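Long-range contacts in putative fimbrium anchoring subunit Fim4B (PDB 5CAG), which probably serves as the anchoring subunit of a fimbrium (pilus) in Bacteroides ovatus, as a member of the FimB/Mfa2 family: residues 158-164 against 234-240; 109-113 against 185-189. All blocks are in the same frame, centred on the assembly; numbering follows the deposited sequence.

Contact 1 (158-164 against 234-240)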
ATOM      1  N   TYR A 158     -33.531  -7.997   3.635  1.00 93.55           N
ATOM      2  CA  TYR A 158     -33.815  -7.610   2.264  1.00 92.27           C
ATOM      3  C   TYR A 158     -32.531  -7.518   1.420  1.00 91.07           C
ATOM      4  O   TYR A 158     -32.625  -7.350   0.206  1.00 90.97           O
ATOM      5  CB  TYR A 158     -34.563  -6.268   2.253  1.00 94.75           C
ATOM      6  CG  TYR A 158     -35.801  -6.249   3.119  1.00100.31           C
ATOM      7  CD1 TYR A 158     -36.736  -7.277   3.057  1.00103.73           C
ATOM      8  CD2 TYR A 158     -36.056  -5.185   3.978  1.00103.54           C
ATOM      9  CE1 TYR A 158     -37.880  -7.265   3.855  1.00107.78           C
ATOM     10  CE2 TYR A 158     -37.209  -5.151   4.768  1.00107.71           C
ATOM     11  CZ  TYR A 158     -38.118  -6.196   4.705  1.00116.04           C
ATOM     12  OH  TYR A 158     -39.249  -6.183   5.489  1.00119.54           O
ATOM     13  N   VAL A 159     -31.351  -7.652   2.038  1.00 83.04           N
ATOM     14  CA  VAL A 159     -30.096  -7.538   1.311  1.00 79.99           C
ATOM     15  C   VAL A 159     -29.613  -8.908   0.851  1.00 85.60           C
ATOM     16  O   VAL A 159     -29.631  -9.871   1.622  1.00 87.95           O
ATOM     17  CB  VAL A 159     -28.990  -6.813   2.121  1.00 81.57           C
ATOM     18  CG1 VAL A 159     -27.683  -6.799   1.347  1.00 79.36           C
ATOM     19  CG2 VAL A 159     -29.396  -5.387   2.479  1.00 82.06           C
ATOM     20  N   ALA A 160     -29.174  -8.977  -0.408  1.00 79.85           N
ATOM     21  CA  ALA A 160     -28.568 -10.157  -1.005  1.00 78.79           C
ATOM     22  C   ALA A 160     -27.096 -10.135  -0.700  1.00 80.90           C
ATOM     23  O   ALA A 160     -26.567 -11.112  -0.166  1.00 80.44           O
ATOM     24  CB  ALA A 160     -28.796 -10.173  -2.509  1.00 79.88           C
ATOM     25  N   THR A 161     -26.425  -9.006  -1.045  1.00 76.04           N
ATOM     26  CA  THR A 161     -25.004  -8.796  -0.794  1.00 73.49           C
ATOM     27  C   THR A 161     -24.705  -7.319  -0.654  1.00 77.80           C
ATOM     28  O   THR A 161     -25.454  -6.499  -1.191  1.00 77.69           O
ATOM     29  CB  THR A 161     -24.133  -9.467  -1.856  1.00 72.84           C
ATOM     30  OG1 THR A 161     -22.777  -9.443  -1.399  1.00 80.04           O
ATOM     31  CG2 THR A 161     -24.288  -8.857  -3.249  1.00 59.60           C
ATOM     32  N   VAL A 162     -23.630  -6.989   0.106  1.00 75.21           N
ATOM     33  CA  VAL A 162     -23.157  -5.610   0.334  1.00 75.38           C
ATOM     34  C   VAL A 162     -21.731  -5.446  -0.203  1.00 80.43           C
ATOM     35  O   VAL A 162     -20.858  -6.287   0.085  1.00 82.36           O
ATOM     36  CB  VAL A 162     -23.214  -5.173   1.806  1.00 79.27           C
ATOM     37  CG1 VAL A 162     -23.140  -3.665   1.916  1.00 79.69           C
ATOM     38  CG2 VAL A 162     -24.464  -5.683   2.485  1.00 80.64           C
ATOM     39  N   VAL A 163     -21.500  -4.361  -0.966  1.00 74.16           N
ATOM     40  CA  VAL A 163     -20.209  -4.042  -1.555  1.00 72.91           C
ATOM     41  C   VAL A 163     -19.744  -2.696  -0.980  1.00 80.76           C
ATOM     42  O   VAL A 163     -20.385  -1.652  -1.194  1.00 83.83           O
ATOM     43  CB  VAL A 163     -20.250  -4.083  -3.119  1.00 76.80           C
ATOM     44  CG1 VAL A 163     -19.104  -3.304  -3.776  1.00 75.82           C
ATOM     45  CG2 VAL A 163     -20.241  -5.519  -3.616  1.00 76.80           C
ATOM     46  N   GLY A 164     -18.635  -2.739  -0.247  1.00 75.37           N
ATOM     47  CA  GLY A 164     -18.040  -1.539   0.321  1.00 75.10           C
ATOM     48  C   GLY A 164     -16.963  -0.925  -0.552  1.00 79.72           C
ATOM     49  O   GLY A 164     -16.262  -1.624  -1.291  1.00 78.96           O
ATOM     50  N   ILE A 234     -18.698   4.019   1.358  1.00 79.63           N
ATOM     51  CA  ILE A 234     -19.920   3.793   0.575  1.00 78.43           C
ATOM     52  C   ILE A 234     -20.328   2.356   0.729  1.00 80.89           C
ATOM     53  O   ILE A 234     -19.530   1.461   0.477  1.00 81.08           O
ATOM     54  CB  ILE A 234     -19.838   4.193  -0.931  1.00 80.91           C
ATOM     55  CG1 ILE A 234     -19.136   5.560  -1.177  1.00 82.00           C
ATOM     56  CG2 ILE A 234     -21.235   4.215  -1.535  1.00 83.22           C
ATOM     57  CD1 ILE A 234     -17.530   5.493  -1.475  1.00 86.12           C
ATOM     58  N   LEU A 235     -21.552   2.132   1.170  1.00 76.78           N
ATOM     59  CA  LEU A 235     -22.078   0.788   1.320  1.00 75.45           C
ATOM     60  C   LEU A 235     -23.132   0.579   0.243  1.00 80.04           C
ATOM     61  O   LEU A 235     -24.158   1.281   0.226  1.00 81.49           O
ATOM     62  CB  LEU A 235     -22.643   0.575   2.734  1.00 76.10           C
ATOM     63  CG  LEU A 235     -21.651   0.649   3.901  1.00 78.76           C
ATOM     64  CD1 LEU A 235     -22.385   0.524   5.231  1.00 79.35           C
ATOM     65  CD2 LEU A 235     -20.543  -0.426   3.781  1.00 75.58           C
ATOM     66  N   LYS A 236     -22.832  -0.318  -0.719  1.00 74.48           N
ATOM     67  CA  LYS A 236     -23.730  -0.597  -1.839  1.00 74.79           C
ATOM     68  C   LYS A 236     -24.550  -1.828  -1.489  1.00 80.23           C
ATOM     69  O   LYS A 236     -24.007  -2.929  -1.476  1.00 81.00           O
ATOM     70  CB  LYS A 236     -22.925  -0.772  -3.136  1.00 75.06           C
ATOM     71  CG  LYS A 236     -23.719  -0.654  -4.419  1.00 79.97           C
ATOM     72  CD  LYS A 236     -22.842  -0.107  -5.544  1.00 88.44           C
ATOM     73  CE  LYS A 236     -23.025  -0.857  -6.830  1.00 89.12           C
ATOM     74  NZ  LYS A 236     -24.111  -0.307  -7.714  1.00101.59           N
ATOM     75  N   PHE A 237     -25.821  -1.640  -1.092  1.00 76.00           N
ATOM     76  CA  PHE A 237     -26.646  -2.782  -0.731  1.00 74.89           C
ATOM     77  C   PHE A 237     -27.351  -3.286  -1.950  1.00 78.44           C
ATOM     78  O   PHE A 237     -28.136  -2.541  -2.541  1.00 81.15           O
ATOM     79  CB  PHE A 237     -27.668  -2.444   0.364  1.00 78.21           C
ATOM     80  CG  PHE A 237     -27.078  -1.952   1.661  1.00 79.37           C
ATOM     81  CD1 PHE A 237     -26.689  -2.847   2.650  1.00 81.36           C
ATOM     82  CD2 PHE A 237     -26.940  -0.588   1.907  1.00 81.47           C
ATOM     83  CE1 PHE A 237     -26.123  -2.391   3.844  1.00 81.96           C
ATOM     84  CE2 PHE A 237     -26.373  -0.132   3.097  1.00 83.91           C
ATOM     85  CZ  PHE A 237     -25.965  -1.036   4.057  1.00 81.40           C
ATOM     86  N   ILE A 238     -27.065  -4.538  -2.353  1.00 71.08           N
ATOM     87  CA  ILE A 238     -27.774  -5.193  -3.446  1.00 70.35           C
ATOM     88  C   ILE A 238     -28.953  -5.919  -2.806  1.00 74.71           C
ATOM     89  O   ILE A 238     -28.739  -6.812  -1.985  1.00 74.01           O
ATOM     90  CB  ILE A 238     -26.859  -6.139  -4.253  1.00 71.41           C
ATOM     91  CG1 ILE A 238     -25.596  -5.417  -4.796  1.00 70.22           C
ATOM     92  CG2 ILE A 238     -27.654  -6.850  -5.341  1.00 71.06           C
ATOM     93  CD1 ILE A 238     -25.862  -4.257  -5.774  1.00 82.33           C
ATOM     94  N   LYS A 239     -30.179  -5.490  -3.108  1.00 72.54           N
ATOM     95  CA  LYS A 239     -31.394  -6.068  -2.521  1.00 74.70           C
ATOM     96  C   LYS A 239     -31.720  -7.482  -3.103  1.00 76.96           C
ATOM     97  O   LYS A 239     -31.068  -7.921  -4.051  1.00 74.49           O
ATOM     98  CB  LYS A 239     -32.606  -5.115  -2.686  1.00 80.28           C
ATOM     99  CG  LYS A 239     -32.523  -3.798  -1.903  1.00 92.20           C
ATOM    100  CD  LYS A 239     -33.849  -3.051  -2.047  1.00101.84           C
ATOM    101  CE  LYS A 239     -33.842  -1.587  -1.706  1.00100.83           C
ATOM    102  NZ  LYS A 239     -35.026  -0.931  -2.329  1.00112.68           N
ATOM    103  N   THR A 240     -32.736  -8.177  -2.535  1.00 74.36           N
ATOM    104  CA  THR A 240     -33.093  -9.526  -2.968  1.00 75.23           C
ATOM    105  C   THR A 240     -33.702  -9.511  -4.358  1.00 82.68           C
ATOM    106  O   THR A 240     -33.738 -10.559  -5.010  1.00 84.94           O
ATOM    107  CB  THR A 240     -33.996 -10.264  -1.971  1.00 86.13           C
ATOM    108  OG1 THR A 240     -35.277  -9.635  -1.873  1.00 94.38           O
ATOM    109  CG2 THR A 240     -33.354 -10.446  -0.610  1.00 82.41           C
TER

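Contact 2 (109-113 against 185-189)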
ATOM      1  N   LYS A 109     -14.878   0.287 -11.710  1.00 84.97           N
ATOM      2  CA  LYS A 109     -14.353   1.621 -11.451  1.00 84.54           C
ATOM      3  C   LYS A 109     -13.484   1.624 -10.174  1.00 86.35           C
ATOM      4  O   LYS A 109     -12.762   2.591  -9.919  1.00 87.46           O
ATOM      5  CB  LYS A 109     -15.526   2.620 -11.355  1.00 87.82           C
ATOM      6  CG  LYS A 109     -16.110   2.957 -12.736  1.00116.47           C
ATOM      7  CD  LYS A 109     -17.601   3.389 -12.747  1.00132.01           C
ATOM      8  CE  LYS A 109     -18.562   2.326 -13.269  1.00142.41           C
ATOM      9  NZ  LYS A 109     -18.277   1.900 -14.672  1.00147.63           N
HETATM   10  N   MSE A 110     -13.555   0.537  -9.384  1.00 79.15           N
HETATM   11  CA  MSE A 110     -12.835   0.352  -8.123  1.00 76.03           C
HETATM   12  C   MSE A 110     -11.537  -0.453  -8.295  1.00 83.51           C
HETATM   13  O   MSE A 110     -11.360  -1.153  -9.292  1.00 84.54           O
HETATM   14  CB  MSE A 110     -13.721  -0.384  -7.119  1.00 75.77           C
HETATM   15  CG  MSE A 110     -15.058   0.266  -6.894  1.00 82.77           C
HETATM   16 SE   MSE A 110     -16.128  -0.814  -5.672  0.75 88.42          SE
HETATM   17  CE  MSE A 110     -17.835   0.099  -5.831  1.00 87.13           C
ATOM     18  N   VAL A 111     -10.646  -0.365  -7.288  1.00 80.26           N
ATOM     19  CA  VAL A 111      -9.352  -1.053  -7.208  1.00 78.64           C
ATOM     20  C   VAL A 111      -9.299  -1.972  -5.963  1.00 80.04           C
ATOM     21  O   VAL A 111      -9.999  -1.728  -4.985  1.00 78.34           O
ATOM     22  CB  VAL A 111      -8.188  -0.044  -7.211  1.00 82.29           C
ATOM     23  CG1 VAL A 111      -8.199   0.796  -8.488  1.00 83.81           C
ATOM     24  CG2 VAL A 111      -8.221   0.842  -5.966  1.00 81.48           C
ATOM     25  N   TRP A 112      -8.468  -3.007  -6.001  1.00 76.95           N
ATOM     26  CA  TRP A 112      -8.357  -3.950  -4.894  1.00 76.68           C
ATOM     27  C   TRP A 112      -7.619  -3.351  -3.720  1.00 82.06           C
ATOM     28  O   TRP A 112      -6.804  -2.455  -3.928  1.00 82.70           O
ATOM     29  CB  TRP A 112      -7.617  -5.207  -5.340  1.00 75.95           C
ATOM     30  CG  TRP A 112      -8.211  -5.915  -6.514  1.00 78.79           C
ATOM     31  CD1 TRP A 112      -7.733  -5.926  -7.789  1.00 83.43           C
ATOM     32  CD2 TRP A 112      -9.339  -6.797  -6.502  1.00 79.20           C
ATOM     33  NE1 TRP A 112      -8.528  -6.718  -8.588  1.00 84.26           N
ATOM     34  CE2 TRP A 112      -9.508  -7.282  -7.818  1.00 84.93           C
ATOM     35  CE3 TRP A 112     -10.232  -7.226  -5.505  1.00 79.84           C
ATOM     36  CZ2 TRP A 112     -10.530  -8.171  -8.162  1.00 85.15           C
ATOM     37  CZ3 TRP A 112     -11.228  -8.130  -5.842  1.00 81.98           C
ATOM     38  CH2 TRP A 112     -11.374  -8.589  -7.155  1.00 84.10           C
ATOM     39  N   SER A 113      -7.895  -3.842  -2.484  1.00 78.65           N
ATOM     40  CA  SER A 113      -7.184  -3.395  -1.269  1.00 77.58           C
ATOM     41  C   SER A 113      -5.758  -3.924  -1.321  1.00 79.82           C
ATOM     42  O   SER A 113      -5.545  -5.053  -1.779  1.00 79.31           O
ATOM     43  CB  SER A 113      -7.875  -3.846   0.021  1.00 80.42           C
ATOM     44  OG  SER A 113      -8.999  -4.682  -0.208  1.00 90.96           O
ATOM     45  N   GLN A 185      -9.896   6.610  -7.450  1.00 82.47           N
ATOM     46  CA  GLN A 185     -10.518   5.315  -7.683  1.00 80.08           C
ATOM     47  C   GLN A 185     -10.772   4.658  -6.322  1.00 83.28           C
ATOM     48  O   GLN A 185      -9.824   4.493  -5.548  1.00 82.15           O
ATOM     49  CB  GLN A 185      -9.618   4.422  -8.528  1.00 80.53           C
ATOM     50  CG  GLN A 185      -9.405   4.875  -9.947  1.00 83.02           C
ATOM     51  CD  GLN A 185      -8.563   3.866 -10.658  1.00 98.55           C
ATOM     52  OE1 GLN A 185      -9.053   3.095 -11.499  1.00 91.41           O
ATOM     53  NE2 GLN A 185      -7.285   3.806 -10.282  1.00 94.45           N
ATOM     54  N   PRO A 186     -12.016   4.288  -5.984  1.00 80.44           N
ATOM     55  CA  PRO A 186     -12.279   3.727  -4.649  1.00 78.81           C
ATOM     56  C   PRO A 186     -11.674   2.353  -4.395  1.00 82.41           C
ATOM     57  O   PRO A 186     -11.575   1.526  -5.309  1.00 82.60           O
ATOM     58  CB  PRO A 186     -13.801   3.624  -4.613  1.00 81.37           C
ATOM     59  CG  PRO A 186     -14.276   4.555  -5.676  1.00 88.22           C
ATOM     60  CD  PRO A 186     -13.264   4.440  -6.748  1.00 83.97           C
ATOM     61  N   ILE A 187     -11.294   2.097  -3.132  1.00 76.67           N
ATOM     62  CA  ILE A 187     -10.791   0.782  -2.752  1.00 73.50           C
ATOM     63  C   ILE A 187     -12.002  -0.068  -2.421  1.00 78.29           C
ATOM     64  O   ILE A 187     -12.824   0.336  -1.608  1.00 80.88           O
ATOM     65  CB  ILE A 187      -9.790   0.842  -1.577  1.00 74.31           C
ATOM     66  CG1 ILE A 187      -8.531   1.633  -1.959  1.00 73.75           C
ATOM     67  CG2 ILE A 187      -9.432  -0.582  -1.114  1.00 73.56           C
ATOM     68  CD1 ILE A 187      -7.686   2.007  -0.790  1.00 69.45           C
ATOM     69  N   TYR A 188     -12.135  -1.209  -3.064  1.00 72.89           N
ATOM     70  CA  TYR A 188     -13.238  -2.120  -2.820  1.00 72.14           C
ATOM     71  C   TYR A 188     -12.931  -3.021  -1.677  1.00 76.90           C
ATOM     72  O   TYR A 188     -11.797  -3.488  -1.542  1.00 77.96           O
ATOM     73  CB  TYR A 188     -13.507  -2.966  -4.077  1.00 72.71           C
ATOM     74  CG  TYR A 188     -14.172  -4.312  -3.856  1.00 72.87           C
ATOM     75  CD1 TYR A 188     -15.558  -4.428  -3.806  1.00 75.26           C
ATOM     76  CD2 TYR A 188     -13.427  -5.479  -3.836  1.00 72.62           C
ATOM     77  CE1 TYR A 188     -16.178  -5.672  -3.695  1.00 74.44           C
ATOM     78  CE2 TYR A 188     -14.038  -6.726  -3.732  1.00 73.32           C
ATOM     79  CZ  TYR A 188     -15.411  -6.817  -3.630  1.00 79.88           C
ATOM     80  OH  TYR A 188     -15.985  -8.064  -3.516  1.00 85.05           O
ATOM     81  N   PHE A 189     -13.972  -3.373  -0.926  1.00 72.30           N
ATOM     82  CA  PHE A 189     -13.873  -4.355   0.146  1.00 70.20           C
ATOM     83  C   PHE A 189     -15.211  -5.058   0.311  1.00 74.16           C
ATOM     84  O   PHE A 189     -16.260  -4.480   0.036  1.00 75.02           O
ATOM     85  CB  PHE A 189     -13.378  -3.738   1.463  1.00 70.33           C
ATOM     86  CG  PHE A 189     -14.160  -2.548   1.940  1.00 72.04           C
ATOM     87  CD1 PHE A 189     -15.264  -2.707   2.768  1.00 75.57           C
ATOM     88  CD2 PHE A 189     -13.782  -1.260   1.580  1.00 73.74           C
ATOM     89  CE1 PHE A 189     -15.975  -1.598   3.224  1.00 77.08           C
ATOM     90  CE2 PHE A 189     -14.508  -0.152   2.015  1.00 76.95           C
ATOM     91  CZ  PHE A 189     -15.594  -0.328   2.841  1.00 76.14           C
TER

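Contact 1 (158-164 against 234-240)
The ring of Phe-237 stands beside Val-162, both side chains rising the same way from neighbouring strands, and both methyls of Val-162 come obliquely against the CD1-CE1 side of Phe-237, with Val-162 CG2 3.6 Å from Phe-237 CD1. Three residues earlier on the same strand as Val-162, Val-159 slants across the phenylalanine, its CG2 3.7 Å from Phe-237 CD1. With CG anti to its carbonyl carbon (chi1 -59°), Phe-237 presents CD1 to both valines. On the opposite face Thr-161 and Ile-238 run side by side, CG2 of Thr-161 3.9 Å from CB of Ile-238. Between these two faces the backbones form an antiparallel pair interrupted by a classic beta bulge: Ala-160 and Thr-161 both face Ile-238, whose carbonyl O takes a bond from Ala-160 N (2.7 Å, in the carbonyl plane) and a weak, longer one from Thr-161 N. The chain turns a corner at Ala-160. Beyond it the pairing is regular, with Ile-238 N bonded to Thr-161 O and a reciprocal pair joining Val-163 and Lys-236. Leu-235 CB reaches Val-162 CG1 at 4.3 Å, and Val-191 of strand 187-193, on the other side of 159-167, touches both Val-162 and Leu-235.

Contact 2 (109-113 against 185-189)
Two backbone hydrogen bonds tie Val-111 to the start of strand 187-193. Val-111 N donates to Pro-186 O at 2.9 Å, and Val-111 O accepts from Tyr-188 N at the same distance; both bonds are nearly straight. Val-111 thus straddles Ile-187. A weak bond from Ser-113 OG to Tyr-188 O (3.3 Å) follows.

Among the aromatic contacts, Tyr-188 is central. Its CG lies anti to the backbone N (chi1 155°), which turns its CD1 side to Met-110 and its CD2-CE2 side to Trp-112. Trp-112 runs alongside, its CZ3 3.8 Å from Tyr-188 CE2, with the indole and phenol planes steeply inclined to each other. Met-110, a selenomethionine in this crystal, crosses obliquely: its SE packs on Tyr-188 CB at 3.7 Å and lies 4.1 Å from ring atom CD1 of Tyr-188, an oblique Met-aromatic contact.

The remaining contacts are van der Waals. Ile-187 CG2 rests on Ser-113 CA (3.6 Å), and its CG1 approaches Val-111 CG2. Gln-185 crosses Val-111 at about a right angle, laying its amide near Val-111 CG1, with Gln-185 NE2 at 3.6 Å; the polar end of this glutamine is held outside the contact, OE1 by Asn-98 and NE2 by Ser-183.

With end-to-end directions 57° apart, the two segments do not run on as paired strands: this is a single beta bridge, by which the loop between strands 93-96 and 118-127 is fastened to the leading end of a sheet strand.

How the contacts relate
Contacts 1 and 2 have centres about 16 Å apart and meet through one sheet, in which strand 159-167 lies between strands 187-193 and 232-239. Contact 1 joins the middle strand to 232-239 farther from the centre of the chain, while contact 2 fixes a loop to the beginning of 187-193 closer in. Their segments alternate along the chain: 109-113, 158-164, 185-189, 234-240. Gly-164 O probably accepts a hydrogen bond from Phe-189 N (2.9 Å), and Val-163 CG1 packs on Tyr-188 CD1 at 3.7 Å. Sequence-distant pieces are thereby interlocked in a beta-rich chain whose sequence family is placed in the transthyretin clan.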